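Local coordinates for Exo-1,5-alpha-L-arabinofuranobiosidase (Gibberella zeae, PDB 2YDT), which probably removes arabinobiose units from the ends of 1,5-alpha-L-arabinan chains, as an exo-acting glycoside hydrolase, at residues A[102-107]-A[123-128]. Residues are numbered along the deposited sequence; the frame is centred on the assembly and turned at random.
Sequences KGTVLC and VYASRD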
loop_
_atom_site.group_PDB
_atom_site.type_symbol
_atom_site.label_atom_id
_atom_site.label_comp_id
_atom_site.label_asym_id
_atom_site.label_seq_id
_atom_site.Cartn_x
_atom_site.Cartn_y
_atom_site.Cartn_z
ATOM N N LYS A 102 -5.871 -21.025 4.166
ATOM C CA LYS A 102 -5.232 -20.613 2.921
ATOM C C LYS A 102 -6.300 -20.212 1.912
ATOM O O LYS A 102 -7.309 -20.908 1.755
ATOM C CB LYS A 102 -4.385 -21.767 2.354
ATOM C CG LYS A 102 -3.614 -21.407 1.123
ATOM C CD LYS A 102 -2.741 -22.575 0.642
ATOM C CE LYS A 102 -1.867 -22.114 -0.478
ATOM N NZ LYS A 102 -1.133 -23.240 -1.117
ATOM N N GLY A 103 -6.090 -19.059 1.256
ATOM C CA GLY A 103 -6.995 -18.541 0.273
ATOM C C GLY A 103 -8.041 -17.577 0.792
ATOM O O GLY A 103 -8.770 -17.003 0.009
ATOM N N THR A 104 -8.158 -17.432 2.119
ATOM C CA THR A 104 -9.015 -16.394 2.704
ATOM C C THR A 104 -8.463 -15.073 2.182
ATOM O O THR A 104 -7.245 -14.870 2.148
ATOM C CB THR A 104 -8.942 -16.418 4.238
ATOM O OG1 THR A 104 -9.410 -17.697 4.733
ATOM C CG2 THR A 104 -9.766 -15.290 4.853
ATOM N N VAL A 105 -9.350 -14.180 1.802
ATOM C CA VAL A 105 -8.991 -12.814 1.427
ATOM C C VAL A 105 -9.175 -11.888 2.607
ATOM O O VAL A 105 -10.223 -11.889 3.239
ATOM C CB VAL A 105 -9.818 -12.309 0.249
ATOM C CG1 VAL A 105 -9.370 -10.835 -0.131
ATOM C CG2 VAL A 105 -9.651 -13.240 -0.946
ATOM N N LEU A 106 -8.119 -11.140 2.959
ATOM C CA LEU A 106 -8.213 -10.131 3.968
ATOM C C LEU A 106 -8.322 -8.739 3.306
ATOM O O LEU A 106 -7.735 -8.454 2.265
ATOM C CB LEU A 106 -6.997 -10.141 4.879
ATOM C CG LEU A 106 -6.683 -11.426 5.631
ATOM C CD1 LEU A 106 -5.519 -11.209 6.637
ATOM C CD2 LEU A 106 -7.923 -11.981 6.315
ATOM N N CYS A 107 -9.107 -7.894 3.950
ATOM C CA CYS A 107 -9.133 -6.449 3.660
ATOM C C CYS A 107 -8.875 -5.754 4.975
ATOM O O CYS A 107 -9.690 -5.850 5.910
ATOM C CB CYS A 107 -10.484 -6.028 3.086
ATOM S SG CYS A 107 -10.443 -4.248 2.539
ATOM N N VAL A 123 -9.206 -5.590 10.616
ATOM C CA VAL A 123 -9.113 -6.659 9.612
ATOM C C VAL A 123 -10.490 -7.276 9.389
ATOM O O VAL A 123 -11.133 -7.683 10.351
ATOM C CB VAL A 123 -8.076 -7.766 9.969
ATOM C CG1 VAL A 123 -8.074 -8.934 8.981
ATOM C CG2 VAL A 123 -6.695 -7.149 10.067
ATOM N N TYR A 124 -10.888 -7.356 8.122
ATOM C CA TYR A 124 -12.086 -8.068 7.639
ATOM C C TYR A 124 -11.606 -9.210 6.741
ATOM O O TYR A 124 -10.521 -9.153 6.133
ATOM C CB TYR A 124 -13.019 -7.112 6.834
ATOM C CG TYR A 124 -13.867 -6.249 7.727
ATOM C CD1 TYR A 124 -13.315 -5.184 8.415
ATOM C CD2 TYR A 124 -15.218 -6.543 7.953
ATOM C CE1 TYR A 124 -14.098 -4.412 9.308
ATOM C CE2 TYR A 124 -15.978 -5.807 8.800
ATOM C CZ TYR A 124 -15.451 -4.746 9.487
ATOM O OH TYR A 124 -16.245 -4.030 10.377
ATOM N N ALA A 125 -12.413 -10.263 6.643
ATOM C CA ALA A 125 -12.042 -11.448 5.874
ATOM C C ALA A 125 -13.181 -11.942 5.022
ATOM O O ALA A 125 -14.338 -11.787 5.396
ATOM C CB ALA A 125 -11.596 -12.581 6.796
ATOM N N SER A 126 -12.836 -12.465 3.847
ATOM C CA SER A 126 -13.785 -13.112 2.934
ATOM C C SER A 126 -13.380 -14.569 2.750
ATOM O O SER A 126 -12.242 -14.865 2.370
ATOM C CB SER A 126 -13.854 -12.414 1.558
ATOM O OG SER A 126 -14.685 -13.197 0.681
ATOM N N ARG A 127 -14.343 -15.466 2.994
ATOM C CA ARG A 127 -14.139 -16.911 2.854
ATOM C C ARG A 127 -14.656 -17.418 1.502
ATOM O O ARG A 127 -14.633 -18.628 1.244
ATOM C CB ARG A 127 -14.872 -17.648 3.984
ATOM C CG ARG A 127 -14.365 -17.327 5.378
ATOM C CD ARG A 127 -15.212 -18.000 6.440
ATOM N NE ARG A 127 -14.738 -17.856 7.820
ATOM C CZ ARG A 127 -13.812 -18.627 8.390
ATOM N NH1 ARG A 127 -13.239 -19.606 7.725
ATOM N NH2 ARG A 127 -13.490 -18.444 9.648
ATOM N N ASP A 128 -15.100 -16.513 0.637
ATOM C CA ASP A 128 -15.681 -16.895 -0.644
ATOM C C ASP A 128 -15.102 -16.037 -1.799
ATOM O O ASP A 128 -15.780 -15.778 -2.776
ATOM C CB ASP A 128 -17.219 -16.848 -0.594
ATOM C CG ASP A 128 -17.768 -15.502 -0.162
ATOM O OD1 ASP A 128 -16.992 -14.493 -0.217
ATOM O OD2 ASP A 128 -18.959 -15.445 0.269
HETATM O O HOH W 1 -11.793 -16.474 0.123
#
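The methyl of Ala-125 meets Thr-104 CG2 and Leu-106 CD2, each at 3.8 Å, in a three-methyl cluster. Thr-104 contributes its methyl because CG2 lies anti to the backbone N, while OG1 is hydrogen-bonded to Pro-101 O. The Leu-106 fork reaches on to Val-123, whose CG1 is 4.1 Å from CD2 and equally far from CD1, the two side chains crossing at a slant. Strands 105-111 and 119-126 form the central hairpin of a four-stranded antiparallel sheet, one of six such blades in a sialidase-like beta-propeller; Leu-166 and Leu-168 of the next blade pack on Leu-106 and Val-123. The other face carries Val-105 beside Ser-126 (CB atoms 4.2 Å apart) and Cys-107 beside Tyr-124, both hydrogen-bonded pairs. The hydrogen bond from Ser-126 N to Val-105 O (2.7 Å) lies in the carbonyl plane, whereas Cys-107 N sits 33° out of the plane of the Tyr-124 carbonyl that it bonds. With chi1 at -80°, the Tyr-124 side chain runs outward from strand 105-111, leaving Cys-107 O at its ring edge; the ring packs edge-to-face with Phe-135, and its OH is hydrogen-bonded to Thr-78 N. Where the pairing ends, a water donates to Gly-103 O and Ser-126 O.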